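Local coordinates for protein oxygen-independent coproporphyrinogen III oxidase (Escherichia coli, PDB 1OLT) that catalyses the oxygen-independent oxidative decarboxylation of two propionate groups of coproporphyrinogen III, a step of haem biosynthesis, using a [4Fe-4S] cluster and S-adenosylmethionine, at residues D173-V178 with P219-F224; F240-L245 with A258-P263. All coordinates share one frame; numbering follows the deposited sequence. Where two conformers were deposited one is given.

Interactions 1 and 2 follow one another along the radical SAM core, closely linked in sequence because helix 219-232 leads into strand 236-241. Their centres lie about 14 Å apart and the two contacts do not touch; both are only partly buried. Interaction 1 joins the turn after strand 166-172 to the first turn of helix 219-232 through two bridging waters and no direct hydrogen bond. Interaction 2 instead sets a leucine against two aromatic rings, behind a backbone segment that binds the adenine of one of the two bound S-adenosylmethionines. Helix 263-279 connects the two places: Phe222 of interaction 1 packs on it, while residues 258-263 of interaction 2 run into its first turn.

Interaction 1: residues D173-V178 with P219-F224; sequences DFNKEV and PESFAF
Asn175 and Ser221 face each other where the turn after strand 166-172 meets the start of helix 219-232. The CB of Asn175 points at that helix, and with CG anti to the backbone N (chi1 -176°) the amide reaches on toward the helix, its two ends doing different work. Asn175 OD1 turns back to its own chain and accepts from Val178 N at 3.0 Å, the capping bond that makes Asn175 the N-cap of helix 176-182; the donor sits 25° off the carbonyl plane. Asn175 ND2 goes the other way, lying 3.8 Å from Ser221 CB and donating to water 2, which in turn donates to Ser221 O at 2.8 Å. An amide suits this place because it accepts for the cap and donates across the contact at once.

Beside it, water 1 joins Asp173 OD2 (2.6 Å) to Ser221 OG (2.7 Å), donating to the carboxylate. Asp173 OD2 is also hydrogen-bonded to Gln217 NE2, and Asp173 OD1 to Thr225 OG1 and to Asn175 N, which approaches from above the carboxylate plane, so each oxygen of this buried acid has two partners. Ser221 OG is hydrogen-bonded to Thr218 N, just before its helix. The bond from Asn175 N to Asp173 OD1 closes an Asx turn; with the asparagine N-cap it starts a helix off the C-terminal end of a parallel strand in the radical SAM barrel.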
loop_
_atom_site.group_PDB
_atom_site.type_symbol
_atom_site.label_atom_id
_atom_site.label_comp_id
_atom_site.label_asym_id
_atom_site.label_seq_id
_atom_site.Cartn_x
_atom_site.Cartn_y
_atom_site.Cartn_z
ATOM N N ASP A 173 1.183 15.625 -8.674
ATOM C CA ASP A 173 1.730 16.977 -8.589
ATOM C C ASP A 173 0.653 17.931 -9.123
ATOM O O ASP A 173 -0.115 17.531 -10.037
ATOM C CB ASP A 173 2.989 17.048 -9.454
ATOM C CG ASP A 173 3.891 18.247 -9.124
ATOM O OD1 ASP A 173 3.419 19.230 -8.514
ATOM O OD2 ASP A 173 5.107 18.290 -9.462
ATOM N N PHE A 174 0.590 19.142 -8.566
ATOM C CA PHE A 174 -0.204 20.240 -9.094
ATOM C C PHE A 174 0.473 21.052 -10.208
ATOM O O PHE A 174 -0.196 21.792 -10.957
ATOM C CB PHE A 174 -0.549 21.258 -7.970
ATOM C CG PHE A 174 -1.645 20.802 -7.083
ATOM C CD1 PHE A 174 -2.855 20.439 -7.619
ATOM C CD2 PHE A 174 -1.464 20.710 -5.703
ATOM C CE1 PHE A 174 -3.944 20.008 -6.780
ATOM C CE2 PHE A 174 -2.548 20.249 -4.841
ATOM C CZ PHE A 174 -3.774 19.908 -5.388
ATOM N N ASN A 175 1.776 20.906 -10.340
ATOM C CA ASN A 175 2.535 21.620 -11.366
ATOM C C ASN A 175 2.083 21.232 -12.787
ATOM O O ASN A 175 2.061 20.034 -13.172
ATOM C CB ASN A 175 4.018 21.309 -11.174
ATOM C CG ASN A 175 4.904 22.087 -12.128
ATOM O OD1 ASN A 175 4.879 21.860 -13.371
ATOM N ND2 ASN A 175 5.638 23.068 -11.576
ATOM N N LYS A 176 1.675 22.226 -13.553
ATOM C CA LYS A 176 1.083 22.009 -14.857
ATOM C C LYS A 176 2.054 21.448 -15.926
ATOM O O LYS A 176 1.667 20.671 -16.742
ATOM C CB LYS A 176 0.447 23.348 -15.373
ATOM C CG LYS A 176 -0.676 23.894 -14.391
ATOM C CD LYS A 176 -1.781 22.791 -14.094
ATOM C CE LYS A 176 -2.718 22.490 -15.222
ATOM N NZ LYS A 176 -3.710 21.511 -14.760
ATOM N N GLU A 177 3.300 21.882 -15.918
ATOM C CA GLU A 177 4.319 21.324 -16.830
ATOM C C GLU A 177 4.567 19.856 -16.519
ATOM O O GLU A 177 4.629 19.039 -17.404
ATOM C CB GLU A 177 5.619 22.136 -16.744
ATOM C CG GLU A 177 6.723 21.539 -17.554
ATOM C CD GLU A 177 8.017 22.363 -17.507
ATOM O OE1 GLU A 177 8.370 22.946 -16.476
ATOM O OE2 GLU A 177 8.704 22.373 -18.523
ATOM N N VAL A 178 4.703 19.517 -15.248
ATOM C CA VAL A 178 4.894 18.143 -14.834
ATOM C C VAL A 178 3.692 17.278 -15.304
ATOM O O VAL A 178 3.870 16.173 -15.881
ATOM C CB VAL A 178 5.084 18.036 -13.324
ATOM C CG1 VAL A 178 5.139 16.603 -12.911
ATOM C CG2 VAL A 178 6.365 18.807 -12.901
ATOM N N PRO A 219 13.392 21.223 -6.289
ATOM C CA PRO A 219 13.070 21.688 -4.930
ATOM C C PRO A 219 12.065 22.833 -4.910
ATOM O O PRO A 219 11.065 22.771 -4.146
ATOM C CB PRO A 219 14.463 22.027 -4.323
ATOM C CG PRO A 219 15.367 21.028 -4.987
ATOM C CD PRO A 219 14.810 20.883 -6.421
ATOM N N GLU A 220 12.290 23.822 -5.766
ATOM C CA GLU A 220 11.468 25.016 -5.779
ATOM C C GLU A 220 10.031 24.748 -6.357
ATOM O O GLU A 220 9.034 25.270 -5.822
ATOM C CB GLU A 220 12.253 26.181 -6.452
ATOM C CG GLU A 220 13.459 26.753 -5.609
ATOM C CD GLU A 220 14.799 25.911 -5.568
ATOM O OE1 GLU A 220 15.193 25.232 -6.575
ATOM O OE2 GLU A 220 15.509 25.940 -4.485
ATOM N N SER A 221 9.907 23.925 -7.404
ATOM C CA SER A 221 8.579 23.524 -7.911
ATOM C C SER A 221 7.823 22.641 -6.895
ATOM O O SER A 221 6.635 22.818 -6.673
ATOM C CB SER A 221 8.635 22.848 -9.292
ATOM O OG SER A 221 8.943 21.476 -9.182
ATOM N N PHE A 222 8.510 21.727 -6.267
ATOM C CA PHE A 222 7.815 20.858 -5.344
ATOM C C PHE A 222 7.378 21.629 -4.050
ATOM O O PHE A 222 6.294 21.354 -3.541
ATOM C CB PHE A 222 8.598 19.581 -5.013
ATOM C CG PHE A 222 7.691 18.428 -4.571
ATOM C CD1 PHE A 222 7.012 17.662 -5.494
ATOM C CD2 PHE A 222 7.542 18.119 -3.220
ATOM C CE1 PHE A 222 6.178 16.630 -5.105
ATOM C CE2 PHE A 222 6.725 17.056 -2.815
ATOM C CZ PHE A 222 6.056 16.309 -3.739
ATOM N N ALA A 223 8.155 22.607 -3.615
ATOM C CA ALA A 223 7.797 23.411 -2.427
ATOM C C ALA A 223 6.488 24.174 -2.681
ATOM O O ALA A 223 5.611 24.195 -1.844
ATOM C CB ALA A 223 8.919 24.345 -1.998
ATOM N N PHE A 224 6.364 24.738 -3.867
ATOM C CA PHE A 224 5.162 25.377 -4.311
ATOM C C PHE A 224 3.939 24.435 -4.378
ATOM O O PHE A 224 2.858 24.791 -3.969
ATOM C CB PHE A 224 5.413 26.001 -5.683
ATOM C CG PHE A 224 4.327 26.929 -6.101
ATOM C CD1 PHE A 224 4.295 28.249 -5.584
ATOM C CD2 PHE A 224 3.307 26.499 -6.946
ATOM C CE1 PHE A 224 3.241 29.149 -5.954
ATOM C CE2 PHE A 224 2.245 27.381 -7.326
ATOM C CZ PHE A 224 2.216 28.706 -6.819
HETATM O O HOH W 1 6.511 20.368 -8.680
HETATM O O HOH W 2 5.090 23.890 -8.792
#

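Interaction 2: residues F240-L245 with A258-P263; sequences FNYAHL and ADLPSP. With SAM (S-adenosylmethionine), chain C.
Two N-H groups share Ala243 O: the adenine N6 of the second S-adenosylmethionine, 3.1 Å away, and the side-chain amide of Gln252. Ala243 N completes the pair by donating almost straight (176°) to adenine N1, so the backbone just past strand 236-241, a parallel strand of the radical SAM barrel, recognises the Watson-Crick edge of the base. Phe240 on that strand lies beside the nucleoside. Its CB is 3.6 Å from SAM N3, and its ring presents an edge to the ribose, with CD2 3.4 Å from O2'. Cutting the side chain back to an alanine would keep the CB contact but would probably strip O2' of its neighbouring ring edge and leave the ribose freer to shift.

Tyr242 stands between the base, its CD1 3.7 Å from SAM N6, and residues 258-263, toward which His244 also points. With CG anti to the backbone N in both, the rings lie close enough for Tyr242 OH to hydrogen-bond to His244 ND1 (2.7 Å), in the imidazole plane. His244 NE2 is bonded to Asp257, fixing the ring from two sides. Branched Leu260 fits the corner: CD2 lies 4.1 Å from Tyr242 CE2, while one His244 face takes Leu260 CD1 in a CH-pi contact, 18° off the ring normal and 3.9 Å from His244 CD2.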
loop_
_atom_site.group_PDB
_atom_site.type_symbol
_atom_site.label_atom_id
_atom_site.label_comp_id
_atom_site.label_asym_id
_atom_site.label_seq_id
_atom_site.Cartn_x
_atom_site.Cartn_y
_atom_site.Cartn_z
ATOM N N PHE A 240 5.564 9.363 -2.700
ATOM C CA PHE A 240 6.381 8.283 -3.251
ATOM C C PHE A 240 7.524 8.814 -4.038
ATOM O O PHE A 240 7.423 9.820 -4.758
ATOM C CB PHE A 240 5.511 7.414 -4.179
ATOM C CG PHE A 240 4.307 6.843 -3.485
ATOM C CD1 PHE A 240 4.468 5.934 -2.448
ATOM C CD2 PHE A 240 3.038 7.194 -3.857
ATOM C CE1 PHE A 240 3.363 5.354 -1.797
ATOM C CE2 PHE A 240 1.902 6.611 -3.214
ATOM C CZ PHE A 240 2.079 5.710 -2.171
ATOM N N ASN A 241 8.627 8.156 -3.912
ATOM C CA ASN A 241 9.781 8.409 -4.752
ATOM C C ASN A 241 9.492 7.774 -6.156
ATOM O O ASN A 241 9.117 6.609 -6.243
ATOM C CB ASN A 241 11.026 7.740 -4.144
ATOM C CG ASN A 241 12.265 7.932 -5.015
ATOM O OD1 ASN A 241 12.543 9.016 -5.469
ATOM N ND2 ASN A 241 12.954 6.898 -5.263
ATOM N N TYR A 242 9.688 8.521 -7.233
ATOM C CA TYR A 242 9.349 7.970 -8.566
ATOM C C TYR A 242 10.247 6.785 -8.873
ATOM O O TYR A 242 11.441 6.912 -8.929
ATOM C CB TYR A 242 9.459 9.059 -9.641
ATOM C CG TYR A 242 9.263 8.557 -11.043
ATOM C CD1 TYR A 242 8.198 7.731 -11.365
ATOM C CD2 TYR A 242 10.181 8.863 -12.024
ATOM C CE1 TYR A 242 8.036 7.274 -12.673
ATOM C CE2 TYR A 242 10.068 8.369 -13.286
ATOM C CZ TYR A 242 8.961 7.597 -13.619
ATOM O OH TYR A 242 8.886 7.093 -14.884
ATOM N N ALA A 243 9.647 5.641 -9.145
ATOM C CA ALA A 243 10.413 4.473 -9.595
ATOM C C ALA A 243 10.336 4.384 -11.127
ATOM O O ALA A 243 9.241 4.154 -11.697
ATOM C CB ALA A 243 9.823 3.212 -9.007
ATOM N N HIS A 244 11.469 4.559 -11.759
ATOM C CA HIS A 244 11.567 4.711 -13.218
ATOM C C HIS A 244 12.213 3.445 -13.764
ATOM O O HIS A 244 13.362 3.168 -13.452
ATOM C CB HIS A 244 12.451 5.901 -13.550
ATOM C CG HIS A 244 12.502 6.240 -15.025
ATOM N ND1 HIS A 244 11.388 6.604 -15.746
ATOM C CD2 HIS A 244 13.548 6.311 -15.881
ATOM C CE1 HIS A 244 11.746 6.853 -16.993
ATOM N NE2 HIS A 244 13.052 6.674 -17.100
ATOM N N LEU A 245 11.485 2.646 -14.510
ATOM C CA LEU A 245 12.051 1.414 -15.056
ATOM C C LEU A 245 11.371 1.177 -16.400
ATOM O O LEU A 245 10.490 0.311 -16.473
ATOM C CB LEU A 245 11.828 0.212 -14.078
ATOM C CG LEU A 245 12.673 -1.050 -14.397
ATOM C CD1 LEU A 245 14.107 -0.758 -14.497
ATOM C CD2 LEU A 245 12.407 -2.144 -13.327
ATOM N N ALA A 258 16.521 12.799 -19.249
ATOM C CA ALA A 258 17.150 14.073 -18.995
ATOM C C ALA A 258 16.315 15.090 -18.239
ATOM O O ALA A 258 16.878 16.041 -17.695
ATOM C CB ALA A 258 17.683 14.690 -20.335
ATOM N N ASP A 259 14.990 14.946 -18.214
ATOM C CA ASP A 259 14.130 15.869 -17.450
ATOM C C ASP A 259 14.069 15.489 -15.977
ATOM O O ASP A 259 13.546 16.259 -15.148
ATOM C CB ASP A 259 12.685 15.855 -17.936
ATOM C CG ASP A 259 12.510 16.413 -19.345
ATOM O OD1 ASP A 259 13.404 17.135 -19.820
ATOM O OD2 ASP A 259 11.474 16.161 -20.027
ATOM N N LEU A 260 14.507 14.278 -15.642
ATOM C CA LEU A 260 14.379 13.830 -14.249
ATOM C C LEU A 260 15.319 14.624 -13.390
ATOM O O LEU A 260 16.411 14.975 -13.788
ATOM C CB LEU A 260 14.640 12.329 -14.108
ATOM C CG LEU A 260 13.709 11.401 -14.939
ATOM C CD1 LEU A 260 14.122 9.960 -14.733
ATOM C CD2 LEU A 260 12.290 11.599 -14.619
ATOM N N PRO A 261 14.905 14.901 -12.178
ATOM C CA PRO A 261 15.811 15.595 -11.248
ATOM C C PRO A 261 17.068 14.802 -10.872
ATOM O O PRO A 261 17.035 13.577 -10.778
ATOM C CB PRO A 261 14.931 15.859 -10.018
ATOM C CG PRO A 261 13.735 15.066 -10.187
ATOM C CD PRO A 261 13.586 14.609 -11.600
ATOM N N SER A 262 18.151 15.539 -10.639
ATOM C CA SER A 262 19.409 14.994 -10.191
ATOM C C SER A 262 19.194 14.375 -8.830
ATOM O O SER A 262 18.199 14.672 -8.208
ATOM C CB SER A 262 20.459 16.079 -10.121
ATOM O OG SER A 262 20.212 16.852 -8.961
ATOM N N PRO A 263 20.046 13.460 -8.419
ATOM C CA PRO A 263 19.977 12.867 -7.074
ATOM C C PRO A 263 20.029 13.899 -5.911
ATOM O O PRO A 263 19.299 13.702 -4.956
ATOM C CB PRO A 263 21.236 11.961 -7.012
ATOM C CG PRO A 263 21.467 11.557 -8.522
ATOM C CD PRO A 263 21.106 12.856 -9.248
HETATM N N SAM C . -5.866 5.281 -10.188
HETATM C CA SAM C . -6.020 6.324 -9.183
HETATM C C SAM C . -5.203 7.592 -9.462
HETATM O O SAM C . -4.211 7.526 -10.267
HETATM O OXT SAM C . -5.627 8.598 -8.929
HETATM C CB SAM C . -5.542 5.709 -7.853
HETATM C CG SAM C . -4.094 5.740 -7.442
HETATM S SD SAM C . -3.001 4.677 -8.349
HETATM C CE SAM C . -3.746 3.044 -8.244
HETATM C "C5'" SAM C . -1.728 4.265 -7.036
HETATM C "C4'" SAM C . -0.527 5.247 -6.792
HETATM O "O4'" SAM C . 0.740 4.713 -7.156
HETATM C "C3'" SAM C . -0.600 6.509 -7.617
HETATM O "O3'" SAM C . -1.590 7.440 -7.166
HETATM C "C2'" SAM C . 0.847 7.019 -7.612
HETATM O "O2'" SAM C . 1.050 7.967 -6.564
HETATM C "C1'" SAM C . 1.652 5.780 -7.306
HETATM N N9 SAM C . 2.581 5.411 -8.355
HETATM C C8 SAM C . 2.224 4.819 -9.539
HETATM N N7 SAM C . 3.320 4.590 -10.256
HETATM C C5 SAM C . 4.393 5.017 -9.517
HETATM C C6 SAM C . 5.778 5.022 -9.755
HETATM N N6 SAM C . 6.326 4.534 -10.868
HETATM N N1 SAM C . 6.593 5.538 -8.787
HETATM C C2 SAM C . 6.047 6.052 -7.605
HETATM N N3 SAM C . 4.715 6.042 -7.366
HETATM C C4 SAM C . 3.909 5.539 -8.323
#